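Local coordinates for protein carboxypeptidase D (Drosophila melanogaster, PDB 3MN8) that removes C-terminal arginine or lysine residues from peptides and proteins as a zinc-dependent metallocarboxypeptidase, processing growth factors, peptide hormones and neuropeptides, at residues 172-180 against 285-296; 336-346 against 407-416. All blocks are in the same frame, centred on the assembly; numbering follows the deposited sequence.

Overall arrangement
The two contacts come in series along the chain and fall in the two domains of this piece of carboxypeptidase D. Interaction 1 (172-180 against 285-296) lies in the peptidase M14 domain, where a loop following helix 145-149 meets helix 289-296 and the turn leading into it, beside the zinc and inhibitor site. Interaction 2 (336-346 against 407-416) pairs the parallel strands 339-344 and 410-415 of the transthyretin-like domain, away from the annotated sites. The centres of interactions 1 and 2 are about 29 Å apart. Between interactions 1 and 2 the nearest atoms are about 12 Å apart. Strand 300-305 and helix 317-333 lie between them in sequence. One contact lines the inhibitor pocket, probably where substrate binds; the other builds the all-beta domain beside it.

Interaction 1 (172-180 against 285-296); sequences DLNRDFPDR and LSGGMQDFNYAF. With GEM ((2-guanidinoethylmercapto)succinic acid), chain G.
Arg175 and Asn174 meet the 285-296 segment and the bound inhibitor. Among the polar contacts, Asn174 OD1 accepts from Met289 N (3.2 Å), nearly along the C=O axis, which leaves ND2 to donate to GEM O14 at 2.6 Å. Arg175 NH2 reaches the same O14 at 2.8 Å while NH1 takes O15, so the guanidinium spans one inhibitor carboxylate. Leu285 CB lies over one guanidinium face; over the opposite one lies Asp172 OD2, a long contact of charges only, whose salt bridge is with Arg165. With an alanine in place of Arg175, the inhibitor carboxylate would probably lose two of its hydrogen bonds, and Leu285 the flat group that crosses it. Phe177 N donates to Gly287 O (2.7 Å). The apolar part centres on Phe177: Met289 CB sits over its ring face, 3.9 Å from the centroid, with SD oblique in a Met-aromatic contact. With CG turned anti to the backbone N (chi1 168°), the Phe292 ring takes Phe177 CD2 over one face, and Pro178 CG touches Phe292 CE1 at 3.7 Å. Phe177 rests on Thr198 and Val202 of helix 196-205, while Met289 reaches Asn215 of strand 212-217 and Glu301 of strand 300-305.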
# COMPACT_ATOMS: atom_id res chain seq x y z
N ASP A 172 1.65 -4.91 19.76
CA ASP A 172 0.91 -4.96 18.50
C ASP A 172 1.33 -3.81 17.59
O ASP A 172 0.96 -2.65 17.81
CB ASP A 172 -0.60 -4.94 18.77
CG ASP A 172 -1.44 -5.15 17.51
OD1 ASP A 172 -0.98 -4.76 16.40
OD2 ASP A 172 -2.57 -5.69 17.64
N LEU A 173 2.12 -4.13 16.57
CA LEU A 173 2.67 -3.12 15.69
C LEU A 173 1.57 -2.27 15.04
O LEU A 173 1.81 -1.13 14.66
CB LEU A 173 3.58 -3.76 14.64
CG LEU A 173 4.84 -4.43 15.21
CD1 LEU A 173 5.60 -5.18 14.12
CD2 LEU A 173 5.73 -3.40 15.91
N ASN A 174 0.36 -2.82 14.95
CA ASN A 174 -0.73 -2.07 14.37
C ASN A 174 -1.39 -1.23 15.43
O ASN A 174 -2.52 -0.77 15.24
CB ASN A 174 -1.76 -2.97 13.70
CG ASN A 174 -2.48 -2.29 12.54
OD1 ASN A 174 -2.01 -1.28 12.00
ND2 ASN A 174 -3.62 -2.85 12.15
N ARG A 175 -0.71 -1.05 16.55
CA ARG A 175 -1.08 -0.02 17.52
C ARG A 175 0.08 0.92 17.81
O ARG A 175 -0.04 1.84 18.62
CB ARG A 175 -1.57 -0.61 18.84
CG ARG A 175 -2.67 -1.61 18.67
CD ARG A 175 -3.83 -1.08 17.84
NE ARG A 175 -4.94 -2.00 17.95
CZ ARG A 175 -5.36 -2.86 17.03
NH1 ARG A 175 -6.38 -3.65 17.33
NH2 ARG A 175 -4.81 -2.93 15.83
N ASP A 176 1.20 0.71 17.13
CA ASP A 176 2.45 1.35 17.54
C ASP A 176 2.85 2.57 16.72
O ASP A 176 3.86 3.22 17.02
CB ASP A 176 3.58 0.32 17.54
CG ASP A 176 4.76 0.75 18.37
OD1 ASP A 176 4.54 1.39 19.41
OD2 ASP A 176 5.91 0.45 17.97
N PHE A 177 2.08 2.89 15.69
CA PHE A 177 2.38 4.03 14.82
C PHE A 177 1.80 5.29 15.43
O PHE A 177 0.85 5.23 16.20
CB PHE A 177 1.84 3.79 13.40
CG PHE A 177 2.65 2.79 12.60
CD1 PHE A 177 2.52 1.41 12.82
CD2 PHE A 177 3.54 3.21 11.63
CE1 PHE A 177 3.26 0.49 12.10
CE2 PHE A 177 4.29 2.29 10.90
CZ PHE A 177 4.15 0.93 11.13
N PRO A 178 2.39 6.45 15.12
CA PRO A 178 1.85 7.74 15.55
C PRO A 178 0.38 7.92 15.12
O PRO A 178 -0.01 7.58 14.00
CB PRO A 178 2.75 8.75 14.83
CG PRO A 178 4.03 8.02 14.56
CD PRO A 178 3.64 6.60 14.34
N ASP A 179 -0.43 8.45 16.04
CA ASP A 179 -1.84 8.65 15.78
C ASP A 179 -2.11 10.09 15.40
O ASP A 179 -1.57 11.01 16.02
CB ASP A 179 -2.66 8.28 17.01
CG ASP A 179 -4.15 8.19 16.72
OD1 ASP A 179 -4.51 7.60 15.67
OD2 ASP A 179 -4.96 8.70 17.52
N ARG A 180 -2.94 10.29 14.38
CA ARG A 180 -3.26 11.63 13.91
C ARG A 180 -3.94 12.43 15.03
O ARG A 180 -3.80 13.65 15.11
CB ARG A 180 -4.18 11.55 12.70
CG ARG A 180 -5.41 10.76 12.99
CD ARG A 180 -6.16 10.41 11.74
NE ARG A 180 -7.41 9.77 12.09
CZ ARG A 180 -8.55 10.43 12.29
NH1 ARG A 180 -8.58 11.75 12.16
NH2 ARG A 180 -9.65 9.76 12.61
N LEU A 285 -9.56 1.36 16.24
CA LEU A 285 -8.26 1.01 16.77
C LEU A 285 -7.39 2.22 16.55
O LEU A 285 -7.65 3.02 15.64
CB LEU A 285 -7.72 -0.23 16.06
CG LEU A 285 -7.29 -0.11 14.59
CD1 LEU A 285 -5.84 0.30 14.54
CD2 LEU A 285 -7.49 -1.43 13.84
N SER A 286 -6.37 2.38 17.38
CA SER A 286 -5.50 3.54 17.23
C SER A 286 -4.05 3.14 17.03
O SER A 286 -3.62 2.10 17.53
CB SER A 286 -5.66 4.48 18.41
OG SER A 286 -7.01 4.90 18.51
N GLY A 287 -3.31 3.96 16.28
CA GLY A 287 -1.89 3.78 16.09
C GLY A 287 -1.57 2.84 14.95
O GLY A 287 -0.47 2.29 14.87
N GLY A 288 -2.53 2.67 14.05
CA GLY A 288 -2.33 1.80 12.91
C GLY A 288 -1.49 2.42 11.80
O GLY A 288 -1.38 3.63 11.67
N MET A 289 -0.92 1.56 10.97
CA MET A 289 -0.11 2.03 9.85
C MET A 289 -0.97 2.69 8.76
O MET A 289 -0.56 3.67 8.15
CB MET A 289 0.69 0.86 9.27
CG MET A 289 1.63 1.21 8.14
SD MET A 289 2.75 -0.17 7.82
CE MET A 289 1.62 -1.48 7.32
N GLN A 290 -2.16 2.13 8.54
CA GLN A 290 -3.06 2.61 7.49
C GLN A 290 -3.27 4.10 7.63
O GLN A 290 -2.90 4.89 6.77
CB GLN A 290 -4.41 1.91 7.57
CG GLN A 290 -5.39 2.32 6.48
CD GLN A 290 -6.82 1.87 6.77
OE1 GLN A 290 -7.24 0.80 6.32
NE2 GLN A 290 -7.57 2.69 7.51
N ASP A 291 -3.88 4.49 8.73
CA ASP A 291 -4.22 5.90 8.91
C ASP A 291 -2.95 6.74 8.99
O ASP A 291 -2.99 7.95 8.72
CB ASP A 291 -5.13 6.11 10.13
CG ASP A 291 -6.56 5.61 9.90
OD1 ASP A 291 -6.82 5.01 8.83
OD2 ASP A 291 -7.42 5.83 10.77
N PHE A 292 -1.84 6.12 9.36
CA PHE A 292 -0.59 6.86 9.47
C PHE A 292 -0.11 7.32 8.08
O PHE A 292 0.30 8.47 7.90
CB PHE A 292 0.49 6.07 10.18
CG PHE A 292 1.84 6.70 10.07
CD1 PHE A 292 2.27 7.61 11.02
CD2 PHE A 292 2.68 6.39 9.00
CE1 PHE A 292 3.52 8.21 10.91
CE2 PHE A 292 3.93 6.98 8.90
CZ PHE A 292 4.35 7.89 9.85
N ASN A 293 -0.19 6.42 7.11
CA ASN A 293 0.07 6.79 5.73
C ASN A 293 -0.70 8.04 5.28
O ASN A 293 -0.12 9.00 4.75
CB ASN A 293 -0.25 5.62 4.80
CG ASN A 293 0.90 4.61 4.71
OD1 ASN A 293 1.72 4.65 3.79
ND2 ASN A 293 0.95 3.70 5.69
N TYR A 294 -2.01 8.04 5.51
CA TYR A 294 -2.87 9.09 4.98
C TYR A 294 -2.61 10.42 5.66
O TYR A 294 -2.50 11.46 5.00
CB TYR A 294 -4.34 8.69 5.12
CG TYR A 294 -5.32 9.66 4.49
CD1 TYR A 294 -5.31 9.90 3.11
CD2 TYR A 294 -6.27 10.32 5.28
CE1 TYR A 294 -6.21 10.79 2.54
CE2 TYR A 294 -7.18 11.20 4.71
CZ TYR A 294 -7.15 11.44 3.34
OH TYR A 294 -8.06 12.32 2.78
N ALA A 295 -2.49 10.37 6.98
CA ALA A 295 -2.42 11.57 7.81
C ALA A 295 -1.03 12.21 7.86
O ALA A 295 -0.92 13.39 8.19
CB ALA A 295 -2.90 11.26 9.22
N PHE A 296 0.02 11.46 7.54
CA PHE A 296 1.37 11.99 7.68
C PHE A 296 2.13 11.90 6.37
O PHE A 296 3.35 12.08 6.33
CB PHE A 296 2.13 11.23 8.77
CG PHE A 296 1.53 11.37 10.15
CD1 PHE A 296 0.49 10.54 10.56
CD2 PHE A 296 2.00 12.33 11.04
CE1 PHE A 296 -0.06 10.66 11.84
CE2 PHE A 296 1.44 12.46 12.32
CZ PHE A 296 0.42 11.62 12.71
C8 GEM G . -7.24 -5.19 12.58
S7 GEM G . -6.67 -4.12 11.28
C6 GEM G . -8.08 -4.14 10.21
C5 GEM G . -9.39 -3.75 10.90
N3 GEM G . -9.31 -2.34 11.23
C1 GEM G . -10.16 -1.65 11.98
N4 GEM G . -9.96 -0.35 12.20
N2 GEM G . -11.21 -2.25 12.53
C9 GEM G . -6.25 -5.09 13.71
O14 GEM G . -5.22 -4.41 13.52
O15 GEM G . -6.50 -5.67 14.78
C10 GEM G . -7.45 -6.64 12.12
C11 GEM G . -6.21 -7.44 11.75
O12 GEM G . -6.22 -8.06 10.66
O13 GEM G . -5.23 -7.48 12.55

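Interaction 2 (336-346 against 407-416); sequences HIGIKGLVTDA and QEALRLDFKL
Val343 and Phe414 pair in parallel strands whose packed side carries Ile339, Val343 and Phe414. On that face Val343 sends its two methyls different ways: CG1, anti to the backbone N (chi1 175°), meets Leu416 CD1 at 3.5 Å, and CG2 leans on Phe414 CB. Ile339 sets CG2 against Leu410 CB and CD1 against Leu412 CD2. Val385 and Ala387 of strand 381-388 cover this side from the facing sheet. The backbone ladder runs on both sides of a break. Before it, Leu410 N donates to Gly338 O (3.1 Å) and Lys340 N to Leu410 O; after it, Phe414 N donates to Leu342 O, Thr344 N to Phe414 O and Leu416 N to Thr344 O. Between, Leu412 N reaches Lys340 O only weakly, and Leu342 N turns to Asp413 OD1 (2.9 Å), approaching from above the carboxylate plane. Arg411 NH1, salt-bridged to Asp413, donates to OD1 on its syn lone pair. The other face is more polar: buried Lys340 NZ forms a salt bridge with Glu408 OE2 (3.3 Å) and also donates to Leu90 O. Solvent lies at the edge strand's exposed Gln407, Arg411 and Lys415. The chemistry is greasy toward the opposing sheet and charged opposite, with Asp413 standing in for a backbone acceptor.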
# COMPACT_ATOMS: atom_id res chain seq x y z
N HIS A 336 -3.01 4.96 -10.88
CA HIS A 336 -2.90 5.73 -12.10
C HIS A 336 -4.08 6.62 -12.38
O HIS A 336 -4.06 7.41 -13.31
CB HIS A 336 -2.62 4.82 -13.28
CG HIS A 336 -1.31 4.11 -13.16
ND1 HIS A 336 -0.10 4.75 -13.36
CD2 HIS A 336 -1.01 2.83 -12.85
CE1 HIS A 336 0.88 3.88 -13.19
NE2 HIS A 336 0.36 2.71 -12.87
N ILE A 337 -5.10 6.50 -11.53
CA ILE A 337 -6.28 7.34 -11.66
C ILE A 337 -5.98 8.77 -11.30
O ILE A 337 -4.93 9.09 -10.71
CB ILE A 337 -7.46 6.84 -10.81
CG1 ILE A 337 -7.12 6.95 -9.33
CG2 ILE A 337 -7.84 5.41 -11.22
CD1 ILE A 337 -8.19 6.34 -8.44
N GLY A 338 -6.92 9.64 -11.65
CA GLY A 338 -6.81 11.05 -11.33
C GLY A 338 -5.83 11.78 -12.21
O GLY A 338 -5.85 11.63 -13.44
N ILE A 339 -4.98 12.59 -11.58
CA ILE A 339 -4.05 13.44 -12.31
C ILE A 339 -2.68 13.40 -11.69
O ILE A 339 -2.44 12.75 -10.67
CB ILE A 339 -4.48 14.91 -12.31
CG1 ILE A 339 -4.62 15.40 -10.86
CG2 ILE A 339 -5.75 15.11 -13.14
CD1 ILE A 339 -4.97 16.88 -10.72
N LYS A 340 -1.78 14.13 -12.33
CA LYS A 340 -0.42 14.23 -11.88
C LYS A 340 0.21 15.36 -12.66
O LYS A 340 -0.29 15.73 -13.74
CB LYS A 340 0.34 12.92 -12.09
CG LYS A 340 0.53 12.46 -13.52
CD LYS A 340 1.44 11.24 -13.53
CE LYS A 340 1.60 10.62 -14.89
NZ LYS A 340 2.27 9.29 -14.77
N GLY A 341 1.29 15.93 -12.10
CA GLY A 341 1.93 17.06 -12.73
C GLY A 341 3.07 17.68 -11.96
O GLY A 341 3.57 17.13 -10.97
N LEU A 342 3.49 18.84 -12.44
CA LEU A 342 4.63 19.52 -11.86
C LEU A 342 4.25 20.91 -11.42
O LEU A 342 3.57 21.65 -12.15
CB LEU A 342 5.75 19.63 -12.88
CG LEU A 342 6.24 18.31 -13.48
CD1 LEU A 342 7.20 18.61 -14.61
CD2 LEU A 342 6.88 17.39 -12.43
N VAL A 343 4.69 21.26 -10.23
CA VAL A 343 4.62 22.64 -9.79
C VAL A 343 6.03 23.15 -9.97
O VAL A 343 6.99 22.62 -9.39
CB VAL A 343 4.15 22.78 -8.34
CG1 VAL A 343 4.21 24.23 -7.90
CG2 VAL A 343 2.76 22.20 -8.18
N THR A 344 6.15 24.17 -10.80
CA THR A 344 7.46 24.60 -11.23
C THR A 344 7.66 26.10 -11.11
O THR A 344 6.70 26.87 -10.98
CB THR A 344 7.69 24.20 -12.69
OG1 THR A 344 9.08 24.29 -12.99
CG2 THR A 344 6.89 25.11 -13.62
N ASP A 345 8.93 26.49 -11.14
CA ASP A 345 9.37 27.86 -11.25
C ASP A 345 8.82 28.52 -12.48
O ASP A 345 8.27 27.85 -13.37
CB ASP A 345 10.88 27.88 -11.47
CG ASP A 345 11.62 28.30 -10.27
OD1 ASP A 345 12.87 28.22 -10.29
OD2 ASP A 345 10.94 28.72 -9.31
N ALA A 346 9.03 29.83 -12.54
CA ALA A 346 9.02 30.57 -13.80
C ALA A 346 10.28 30.17 -14.56
O ALA A 346 10.27 30.09 -15.79
CB ALA A 346 9.00 32.06 -13.55
N GLN A 407 -4.59 4.97 -19.68
CA GLN A 407 -3.64 4.20 -18.91
C GLN A 407 -2.94 5.01 -17.82
O GLN A 407 -2.58 4.46 -16.78
CB GLN A 407 -2.61 3.55 -19.83
CG GLN A 407 -3.05 2.20 -20.37
CD GLN A 407 -2.02 1.57 -21.29
OE1 GLN A 407 -1.25 2.28 -21.95
NE2 GLN A 407 -2.00 0.24 -21.35
N GLU A 408 -2.75 6.30 -18.05
CA GLU A 408 -2.03 7.12 -17.08
C GLU A 408 -2.75 8.42 -16.72
O GLU A 408 -3.44 9.02 -17.55
CB GLU A 408 -0.58 7.35 -17.53
CG GLU A 408 0.21 6.05 -17.55
CD GLU A 408 1.70 6.24 -17.82
OE1 GLU A 408 2.25 5.42 -18.59
OE2 GLU A 408 2.31 7.18 -17.26
N ALA A 409 -2.59 8.82 -15.46
CA ALA A 409 -3.23 10.00 -14.90
C ALA A 409 -3.03 11.21 -15.80
O ALA A 409 -1.97 11.40 -16.39
CB ALA A 409 -2.71 10.29 -13.51
N LEU A 410 -4.08 12.01 -15.90
CA LEU A 410 -4.07 13.21 -16.71
C LEU A 410 -3.01 14.19 -16.22
O LEU A 410 -2.97 14.54 -15.03
CB LEU A 410 -5.45 13.86 -16.68
CG LEU A 410 -6.42 13.17 -17.62
CD1 LEU A 410 -7.86 13.37 -17.16
CD2 LEU A 410 -6.19 13.69 -19.03
N ARG A 411 -2.15 14.63 -17.14
CA ARG A 411 -1.11 15.60 -16.80
C ARG A 411 -1.70 16.98 -16.58
O ARG A 411 -2.65 17.37 -17.25
CB ARG A 411 -0.05 15.68 -17.89
CG ARG A 411 0.95 16.79 -17.61
CD ARG A 411 1.93 16.39 -16.52
NE ARG A 411 3.14 15.85 -17.11
CZ ARG A 411 4.25 16.55 -17.36
NH1 ARG A 411 4.30 17.84 -17.03
NH2 ARG A 411 5.31 15.98 -17.91
N LEU A 412 -1.13 17.72 -15.64
CA LEU A 412 -1.64 19.03 -15.29
C LEU A 412 -0.59 19.71 -14.43
O LEU A 412 -0.35 19.29 -13.30
CB LEU A 412 -2.96 18.91 -14.52
CG LEU A 412 -3.71 20.20 -14.18
CD1 LEU A 412 -4.30 20.82 -15.43
CD2 LEU A 412 -4.80 19.95 -13.16
N ASP A 413 0.04 20.74 -14.98
CA ASP A 413 1.17 21.38 -14.31
C ASP A 413 0.81 22.76 -13.80
O ASP A 413 -0.24 23.30 -14.11
CB ASP A 413 2.36 21.53 -15.27
CG ASP A 413 2.93 20.20 -15.72
OD1 ASP A 413 2.53 19.14 -15.18
OD2 ASP A 413 3.80 20.22 -16.61
N PHE A 414 1.73 23.32 -13.03
CA PHE A 414 1.56 24.65 -12.48
C PHE A 414 2.86 25.42 -12.49
O PHE A 414 3.91 24.90 -12.09
CB PHE A 414 1.02 24.56 -11.06
CG PHE A 414 -0.33 23.91 -10.97
CD1 PHE A 414 -0.43 22.53 -10.80
CD2 PHE A 414 -1.49 24.67 -11.06
CE1 PHE A 414 -1.67 21.92 -10.72
CE2 PHE A 414 -2.74 24.07 -10.98
CZ PHE A 414 -2.83 22.69 -10.81
N LYS A 415 2.80 26.66 -12.97
CA LYS A 415 3.86 27.64 -12.73
C LYS A 415 3.38 28.66 -11.70
O LYS A 415 2.27 29.21 -11.81
CB LYS A 415 4.31 28.32 -14.02
CG LYS A 415 5.01 27.38 -14.98
CD LYS A 415 5.85 28.15 -15.99
CE LYS A 415 6.84 27.23 -16.70
NZ LYS A 415 7.81 28.00 -17.54
N LEU A 416 4.21 28.89 -10.69
CA LEU A 416 3.90 29.83 -9.62
C LEU A 416 4.93 30.94 -9.62
O LEU A 416 6.13 30.68 -9.77
CB LEU A 416 3.95 29.14 -8.26
CG LEU A 416 3.13 27.87 -8.08
CD1 LEU A 416 3.23 27.36 -6.63
CD2 LEU A 416 1.70 28.14 -8.46